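Local atomic coordinates of discoidin-2 (Dictyostelium discoideum, PDB entry 2VM9), a protein that binds galactose and N-acetylgalactosamine as a trimeric lectin and may take part in spore formation and the making of the spore coat. Residues A[23-26]-A[27-30]; A[38-42]-A[43-47]; A[114-117]-A[118-121]. All blocks are in the same frame, centred on the assembly; numbering follows the deposited sequence. Where two conformers were deposited one is given.

Contact 1 (A[23-26]-A[27-30]). With PO4 (phosphate ion), chain G.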
loop_
_atom_site.group_PDB
_atom_site.type_symbol
_atom_site.label_atom_id
_atom_site.label_comp_id
_atom_site.label_asym_id
_atom_site.label_seq_id
_atom_site.Cartn_x
_atom_site.Cartn_y
_atom_site.Cartn_z
ATOM N N ASP A 23 4.336 -1.828 -29.673
ATOM C CA ASP A 23 3.180 -2.687 -30.008
ATOM C C ASP A 23 3.050 -2.655 -31.522
ATOM O O ASP A 23 3.089 -1.580 -32.124
ATOM C CB ASP A 23 1.878 -2.096 -29.466
ATOM C CG ASP A 23 1.740 -2.217 -27.964
ATOM O OD1 ASP A 23 2.435 -3.069 -27.340
ATOM O OD2 ASP A 23 0.891 -1.462 -27.417
ATOM N N TYR A 24 2.852 -3.817 -32.142
ATOM C CA TYR A 24 2.620 -3.810 -33.585
ATOM C C TYR A 24 1.512 -2.813 -33.946
ATOM O O TYR A 24 1.602 -2.070 -34.936
ATOM C CB TYR A 24 2.247 -5.205 -34.073
ATOM C CG TYR A 24 2.435 -5.265 -35.555
ATOM C CD1 TYR A 24 3.719 -5.425 -36.093
ATOM C CD2 TYR A 24 1.351 -5.142 -36.416
ATOM C CE1 TYR A 24 3.919 -5.445 -37.479
ATOM C CE2 TYR A 24 1.538 -5.162 -37.813
ATOM C CZ TYR A 24 2.822 -5.303 -38.321
ATOM O OH TYR A 24 3.022 -5.355 -39.694
ATOM N N ASN A 25 0.463 -2.815 -33.122
ATOM C CA ASN A 25 -0.488 -1.705 -33.023
ATOM C C ASN A 25 -1.333 -2.007 -31.786
ATOM O O ASN A 25 -1.026 -2.929 -31.036
ATOM C CB ASN A 25 -1.361 -1.575 -34.280
ATOM C CG ASN A 25 -2.076 -2.857 -34.635
ATOM O OD1 ASN A 25 -2.528 -3.601 -33.762
ATOM N ND2 ASN A 25 -2.187 -3.126 -35.936
ATOM N N ALA A 26 -2.361 -1.202 -31.540
ATOM C CA ALA A 26 -3.111 -1.336 -30.274
ATOM C C ALA A 26 -3.845 -2.668 -30.238
ATOM O O ALA A 26 -4.066 -3.219 -29.166
ATOM C CB ALA A 26 -4.097 -0.151 -30.083
ATOM N N ASP A 27 -4.235 -3.193 -31.408
ATOM C CA ASP A 27 -4.824 -4.527 -31.441
ATOM C C ASP A 27 -3.816 -5.683 -31.189
ATOM O O ASP A 27 -4.214 -6.834 -31.159
ATOM C CB ASP A 27 -5.616 -4.757 -32.734
ATOM C CG ASP A 27 -7.006 -4.173 -32.662
ATOM O OD1 ASP A 27 -7.638 -4.279 -31.594
ATOM O OD2 ASP A 27 -7.452 -3.646 -33.703
ATOM N N HIS A 28 -2.544 -5.345 -30.938
ATOM C CA HIS A 28 -1.536 -6.331 -30.503
ATOM C C HIS A 28 -0.899 -5.886 -29.169
ATOM O O HIS A 28 0.230 -6.288 -28.848
ATOM C CB HIS A 28 -0.409 -6.465 -31.557
ATOM C CG HIS A 28 -0.868 -6.997 -32.884
ATOM N ND1 HIS A 28 -1.582 -6.236 -33.785
ATOM C CD2 HIS A 28 -0.642 -8.191 -33.495
ATOM C CE1 HIS A 28 -1.824 -6.955 -34.874
ATOM N NE2 HIS A 28 -1.268 -8.147 -34.722
ATOM N N GLY A 29 -1.629 -5.087 -28.383
ATOM C CA GLY A 29 -1.057 -4.497 -27.151
ATOM C C GLY A 29 -0.975 -5.443 -25.964
ATOM O O GLY A 29 -1.493 -6.571 -26.012
ATOM N N VAL A 30 -0.350 -4.972 -24.883
ATOM C CA VAL A 30 -0.200 -5.784 -23.666
ATOM C C VAL A 30 -1.540 -6.198 -23.060
ATOM O O VAL A 30 -1.605 -7.175 -22.331
ATOM C CB VAL A 30 0.649 -5.075 -22.568
ATOM C CG1 VAL A 30 2.049 -4.709 -23.094
ATOM C CG2 VAL A 30 -0.083 -3.836 -22.020
HETATM P P PO4 G . -1.921 -9.914 -37.660
HETATM O O1 PO4 G . -0.967 -10.383 -38.746
HETATM O O2 PO4 G . -1.281 -9.947 -36.387
HETATM O O3 PO4 G . -3.121 -10.838 -37.690
HETATM O O4 PO4 G . -2.434 -8.544 -38.033
HETATM O O HOH W 1 0.295 -2.132 -24.981
#
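A tight turn in the long loop between strands 17-20 and 52-53 of the discoidin (F5/8 type C) beta-sandwich brings Asn25 and Tyr24 against His28. The turn is short and 3-10-like: His28 N donates to Asn25 O, and Gly29 N to Ala26 O one residue on. The side chains repeat the link. Asn25 CG sits between its own backbone N and carbonyl carbon (chi1 54°), which carries OD1 over the turn to accept from His28 ND1 at 2.8 Å. That bond is nearly straight and lies in the imidazole plane, though it meets the amide oxygen from above the carbonyl plane. Tyr24 CB rests on one face of the same ring, 3.8 Å from His28 CG, while the tyrosine ring turns its edge to that face in a T-shaped pair, the planes 64° apart. At the trimer interface, Asp27 OD1 accepts from Ala26 N of the third subunit, and Asp23 bonds Ser20 and Lys31 of the second subunit. Arg81 NH2 binds a phosphate ion, probably from the crystallisation liquor. With both nitrogens used, the imidazole is pinned in rotation: His28 NE2 donates to phosphate O2 at a very short 2.5 Å, the N-H...O angle 177°.

Contact 2 (A[38-42]-A[43-47]). With CA (calcium ion), chain B.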
loop_
_atom_site.group_PDB
_atom_site.type_symbol
_atom_site.label_atom_id
_atom_site.label_comp_id
_atom_site.label_asym_id
_atom_site.label_seq_id
_atom_site.Cartn_x
_atom_site.Cartn_y
_atom_site.Cartn_z
ATOM N N SER A 38 -7.765 -15.657 -25.202
ATOM C CA SER A 38 -8.311 -16.038 -26.496
ATOM C C SER A 38 -9.565 -15.226 -26.749
ATOM O O SER A 38 -10.303 -14.886 -25.813
ATOM C CB SER A 38 -8.620 -17.525 -26.530
ATOM O OG SER A 38 -9.730 -17.789 -25.703
ATOM N N ASN A 39 -9.804 -14.907 -28.009
ATOM C CA ASN A 39 -10.945 -14.060 -28.341
ATOM C C ASN A 39 -11.795 -14.739 -29.426
ATOM O O ASN A 39 -11.841 -15.991 -29.463
ATOM C CB ASN A 39 -10.541 -12.601 -28.599
ATOM C CG ASN A 39 -9.504 -12.468 -29.716
ATOM O OD1 ASN A 39 -9.331 -13.390 -30.521
ATOM N ND2 ASN A 39 -8.827 -11.323 -29.774
ATOM N N SER A 40 -12.484 -13.975 -30.264
ATOM C CA SER A 40 -13.424 -14.597 -31.190
ATOM C C SER A 40 -12.703 -15.518 -32.171
ATOM O O SER A 40 -11.601 -15.200 -32.650
ATOM C CB SER A 40 -14.231 -13.551 -31.952
ATOM O OG SER A 40 -15.127 -14.210 -32.833
ATOM N N LYS A 41 -13.334 -16.654 -32.462
ATOM C CA LYS A 41 -12.826 -17.525 -33.524
ATOM C C LYS A 41 -13.323 -17.144 -34.920
ATOM O O LYS A 41 -12.886 -17.741 -35.913
ATOM C CB LYS A 41 -13.095 -18.996 -33.190
ATOM C CG LYS A 41 -12.469 -19.440 -31.867
ATOM C CD LYS A 41 -10.958 -19.507 -31.958
ATOM C CE LYS A 41 -10.268 -18.222 -31.507
ATOM N NZ LYS A 41 -9.793 -18.381 -30.111
ATOM N N ASP A 42 -14.169 -16.117 -34.997
ATOM C CA ASP A 42 -14.684 -15.611 -36.246
ATOM C C ASP A 42 -13.524 -15.177 -37.140
ATOM O O ASP A 42 -12.860 -14.173 -36.878
ATOM C CB ASP A 42 -15.631 -14.445 -35.980
ATOM C CG ASP A 42 -16.358 -13.977 -37.220
ATOM O OD1 ASP A 42 -15.949 -14.337 -38.354
ATOM O OD2 ASP A 42 -17.351 -13.243 -37.046
ATOM N N ALA A 43 -13.279 -15.938 -38.205
ATOM C CA ALA A 43 -12.150 -15.634 -39.087
ATOM C C ALA A 43 -12.393 -14.417 -39.997
ATOM O O ALA A 43 -11.466 -13.935 -40.683
ATOM C CB ALA A 43 -11.779 -16.872 -39.900
ATOM N N SER A 44 -13.610 -13.887 -39.972
ATOM C CA SER A 44 -14.001 -12.779 -40.849
ATOM C C SER A 44 -13.706 -11.377 -40.313
ATOM O O SER A 44 -13.948 -10.371 -40.992
ATOM C CB SER A 44 -15.481 -12.876 -41.217
ATOM O OG SER A 44 -16.335 -12.353 -40.208
ATOM N N ARG A 45 -13.210 -11.301 -39.085
ATOM C CA ARG A 45 -12.895 -10.015 -38.489
ATOM C C ARG A 45 -11.737 -10.203 -37.521
ATOM O O ARG A 45 -11.557 -11.288 -36.968
ATOM C CB ARG A 45 -14.114 -9.425 -37.757
ATOM C CG ARG A 45 -14.611 -10.253 -36.551
ATOM C CD ARG A 45 -15.846 -9.579 -35.881
ATOM N NE ARG A 45 -16.455 -10.495 -34.918
ATOM C CZ ARG A 45 -16.148 -10.519 -33.618
ATOM N NH1 ARG A 45 -15.253 -9.668 -33.136
ATOM N NH2 ARG A 45 -16.734 -11.398 -32.808
ATOM N N PHE A 46 -10.962 -9.146 -37.332
ATOM C CA PHE A 46 -9.803 -9.191 -36.451
ATOM C C PHE A 46 -10.125 -8.400 -35.186
ATOM O O PHE A 46 -10.316 -7.187 -35.234
ATOM C CB PHE A 46 -8.594 -8.586 -37.162
ATOM C CG PHE A 46 -7.323 -8.715 -36.389
ATOM C CD1 PHE A 46 -6.809 -9.970 -36.112
ATOM C CD2 PHE A 46 -6.653 -7.583 -35.919
ATOM C CE1 PHE A 46 -5.645 -10.121 -35.375
ATOM C CE2 PHE A 46 -5.478 -7.731 -35.183
ATOM C CZ PHE A 46 -4.975 -8.986 -34.920
ATOM N N ASP A 47 -10.199 -9.107 -34.064
ATOM C CA ASP A 47 -10.503 -8.474 -32.788
ATOM C C ASP A 47 -9.249 -8.321 -31.903
ATOM O O ASP A 47 -9.347 -7.966 -30.717
ATOM C CB ASP A 47 -11.618 -9.210 -32.045
ATOM C CG ASP A 47 -11.346 -10.716 -31.842
ATOM O OD1 ASP A 47 -10.432 -11.270 -32.488
ATOM O OD2 ASP A 47 -12.092 -11.343 -31.050
HETATM CA CA CA B . -9.796 -13.597 -33.036
HETATM O O HOH W 2 -10.258 -9.300 -27.986
HETATM O O HOH W 3 -18.563 -13.115 -34.622
HETATM O O HOH W 4 -11.892 -12.894 -34.716
HETATM O O HOH W 5 -8.436 -15.375 -32.488
HETATM O O HOH W 6 -7.917 -12.355 -33.934
HETATM O O HOH W 7 -9.257 -14.510 -35.297
#
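Asn39, Ser40 and Asp47 meet round a calcium ion in the loop between strands 17-20 and 52-53, at the end of the discoidin domain away from the lectin-like domain. The metal bonds come first. Asn39 OD1, Asp47 OD1 and the backbone Ser40 O all bind calcium at 2.4 to 2.6 Å; four waters bring the ligands to seven. The Asn39 amide and the Asp47 carboxylate arrive from opposite directions with their planes 36° apart, and the ion draws their two OD1 oxygens to within 3.1 Å of each other.

Among the hydrogen bonds, Ser40 N donates to the syn lone pair of Asp47 OD2 at 2.8 Å. The same oxygen accepts from Ser55 OG of the third subunit, while Asn39 ND2 donates to Gly48 O. Ser40 OG, anti to its backbone N (chi1 -180°), accepts from Asp42 N and so forms an ST turn. Farther round, a type I turn runs from Asp42 to Arg45. Asp42 OD1 receives both Ser44 OG, at 2.7 Å, and Ser44 N, the two donors coming from the same face of the carboxylate.

The charged pair is looser. Asp42 OD2 and Arg45 NE form a long salt bridge of 3.6 Å, their flat groups almost perpendicular, and a water links OD2 to Arg45 NH2. Arg45 NH1 donates to Ser55 OG of the third subunit.

Asp47 thus divides its labour, one oxygen for the metal and the other for the Ser40 backbone and a neighbouring chain. Calcium and these donors would be expected to stabilise its negative charge, and because this ligand also reaches the third subunit, the site adjoins the trimer interface.

Contact 3 (A[114-117]-A[118-121])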
loop_
_atom_site.group_PDB
_atom_site.type_symbol
_atom_site.label_atom_id
_atom_site.label_comp_id
_atom_site.label_asym_id
_atom_site.label_seq_id
_atom_site.Cartn_x
_atom_site.Cartn_y
_atom_site.Cartn_z
ATOM N N ASN A 114 9.377 -20.675 -25.199
ATOM C CA ASN A 114 8.361 -21.422 -25.931
ATOM C C ASN A 114 8.806 -21.996 -27.273
ATOM O O ASN A 114 9.811 -21.554 -27.845
ATOM C CB ASN A 114 7.115 -20.559 -26.084
ATOM C CG ASN A 114 6.562 -20.152 -24.748
ATOM O OD1 ASN A 114 6.801 -19.031 -24.277
ATOM N ND2 ASN A 114 5.870 -21.097 -24.078
ATOM N N LYS A 115 8.069 -23.001 -27.748
ATOM C CA LYS A 115 8.374 -23.645 -29.022
ATOM C C LYS A 115 7.103 -23.889 -29.843
ATOM O O LYS A 115 7.110 -24.611 -30.849
ATOM C CB LYS A 115 9.128 -24.961 -28.771
ATOM C CG LYS A 115 10.539 -24.775 -28.253
ATOM C CD LYS A 115 11.246 -26.111 -28.167
ATOM C CE LYS A 115 12.624 -25.914 -27.555
ATOM N NZ LYS A 115 13.081 -27.206 -26.900
ATOM N N ASP A 116 5.995 -23.281 -29.423
ATOM C CA ASP A 116 4.717 -23.428 -30.154
ATOM C C ASP A 116 3.759 -22.334 -29.681
ATOM O O ASP A 116 4.160 -21.472 -28.896
ATOM C CB ASP A 116 4.119 -24.845 -29.927
ATOM C CG ASP A 116 3.715 -25.123 -28.453
ATOM O OD1 ASP A 116 3.710 -24.201 -27.606
ATOM O OD2 ASP A 116 3.354 -26.289 -28.151
ATOM N N ARG A 117 2.507 -22.384 -30.149
ATOM C CA ARG A 117 1.546 -21.323 -29.827
ATOM C C ARG A 117 1.043 -21.367 -28.395
ATOM O O ARG A 117 0.885 -20.310 -27.773
ATOM C CB ARG A 117 0.342 -21.414 -30.746
ATOM C CG ARG A 117 0.616 -21.014 -32.199
ATOM C CD ARG A 117 -0.724 -20.771 -32.861
ATOM N NE ARG A 117 -0.656 -20.740 -34.328
ATOM C CZ ARG A 117 -1.744 -20.626 -35.091
ATOM N NH1 ARG A 117 -2.955 -20.525 -34.532
ATOM N NH2 ARG A 117 -1.639 -20.643 -36.416
ATOM N N ASN A 118 0.737 -22.577 -27.898
ATOM C CA ASN A 118 -0.132 -22.694 -26.712
ATOM C C ASN A 118 0.443 -23.355 -25.490
ATOM O O ASN A 118 -0.171 -23.291 -24.413
ATOM C CB ASN A 118 -1.453 -23.408 -27.086
ATOM C CG ASN A 118 -2.268 -22.606 -28.047
ATOM O OD1 ASN A 118 -2.473 -21.417 -27.861
ATOM N ND2 ASN A 118 -2.750 -23.251 -29.090
ATOM N N SER A 119 1.574 -24.051 -25.625
ATOM C CA SER A 119 2.072 -24.788 -24.468
ATOM C C SER A 119 2.718 -23.800 -23.509
ATOM O O SER A 119 3.417 -22.873 -23.912
ATOM C CB SER A 119 3.085 -25.868 -24.850
ATOM O OG SER A 119 2.515 -26.781 -25.783
ATOM N N ILE A 120 2.424 -23.985 -22.236
ATOM C CA ILE A 120 2.902 -23.071 -21.208
ATOM C C ILE A 120 4.273 -23.505 -20.713
ATOM O O ILE A 120 4.507 -24.692 -20.430
ATOM C CB ILE A 120 1.878 -22.996 -20.065
ATOM C CG1 ILE A 120 0.569 -22.401 -20.628
ATOM C CG2 ILE A 120 2.471 -22.178 -18.856
ATOM C CD1 ILE A 120 -0.639 -22.514 -19.684
ATOM N N VAL A 121 5.183 -22.550 -20.600
ATOM C CA VAL A 121 6.498 -22.813 -19.997
ATOM C C VAL A 121 6.618 -21.982 -18.735
ATOM O O VAL A 121 6.466 -20.771 -18.774
ATOM C CB VAL A 121 7.668 -22.507 -20.974
ATOM C CG1 VAL A 121 9.065 -22.652 -20.238
ATOM C CG2 VAL A 121 7.552 -23.416 -22.209
HETATM O O HOH W 8 3.537 -21.527 -26.182
#
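Asp116 and Ser119 grip each other through two bonds. Ser119 OG donates to Asp116 OD2 at 2.6 Å, on the syn lone pair, and Ser119 N donates to Asp116 OD1 at 2.9 Å, again on the syn side but 32° out of the carboxylate plane. Each carboxylate oxygen therefore has its own donor from one serine, which fixes the group's rotation. Two torsions set this up: Asp116 CG stands between its backbone N and carbonyl carbon (chi1 65°), and Ser119 OG is anti to its carbonyl carbon, beside the backbone N (chi1 -57°). The serine CB is drawn in close as well, 3.3 Å from both Asp116 OD1 and OD2.

Deeper in the bend, Asn114 reaches across to the returning chain. Its ND2 lies 3.0 Å from Ser119 O and 3.4 Å from Val121 CG2, the amide and the valine sliding past each other in opposite directions. A water also sits between the two arms, within hydrogen-bonding reach of Asp116 O at 2.8 Å and of Ser119 O.

This is the connection between strands 102-112 and 121-131 of the discoidin beta-sandwich. Strand 102-112 is an outermost strand of one sheet and 121-131 pairs with 70-79 in the other, so the bend carries the chain from sheet to sheet, its two arms running almost antiparallel.

Neighbouring strands and loops hold the frame. Asn114 OD1 accepts from Thr78 OG1, next to the backbone pairing of Val121 with Thr78. Arg148 NH2 donates to both Arg117 O and Asn118 OD1. The extended Arg117 side chain leads away from the bend, along Trp87, to a salt bridge from its NE to Asp85 OD1, while Arg117 NH1 donates to Gly82 O.

How the contacts relate
From the N terminus, strand 17-20 leads into the loop that ends at strand 52-53. Contact 1 closes a turn early in that loop, and contact 2 closes the calcium-binding bend later in it. Contact 3 comes farther on, in the connection from strand 102-112 to strand 121-131 that joins the two sheets. The three follow in series, without nesting or crossing, all within the beta-sandwich domain. Contacts 1 and 2 pack two turns of one loop together at Phe46, whose CE2 lies 3.7 Å from His28 CE1, and both meet the third subunit. Contact 3 stands apart from the trimer interface; its nearest atoms are about 7 Å from contact 2 and about 12 Å from contact 1.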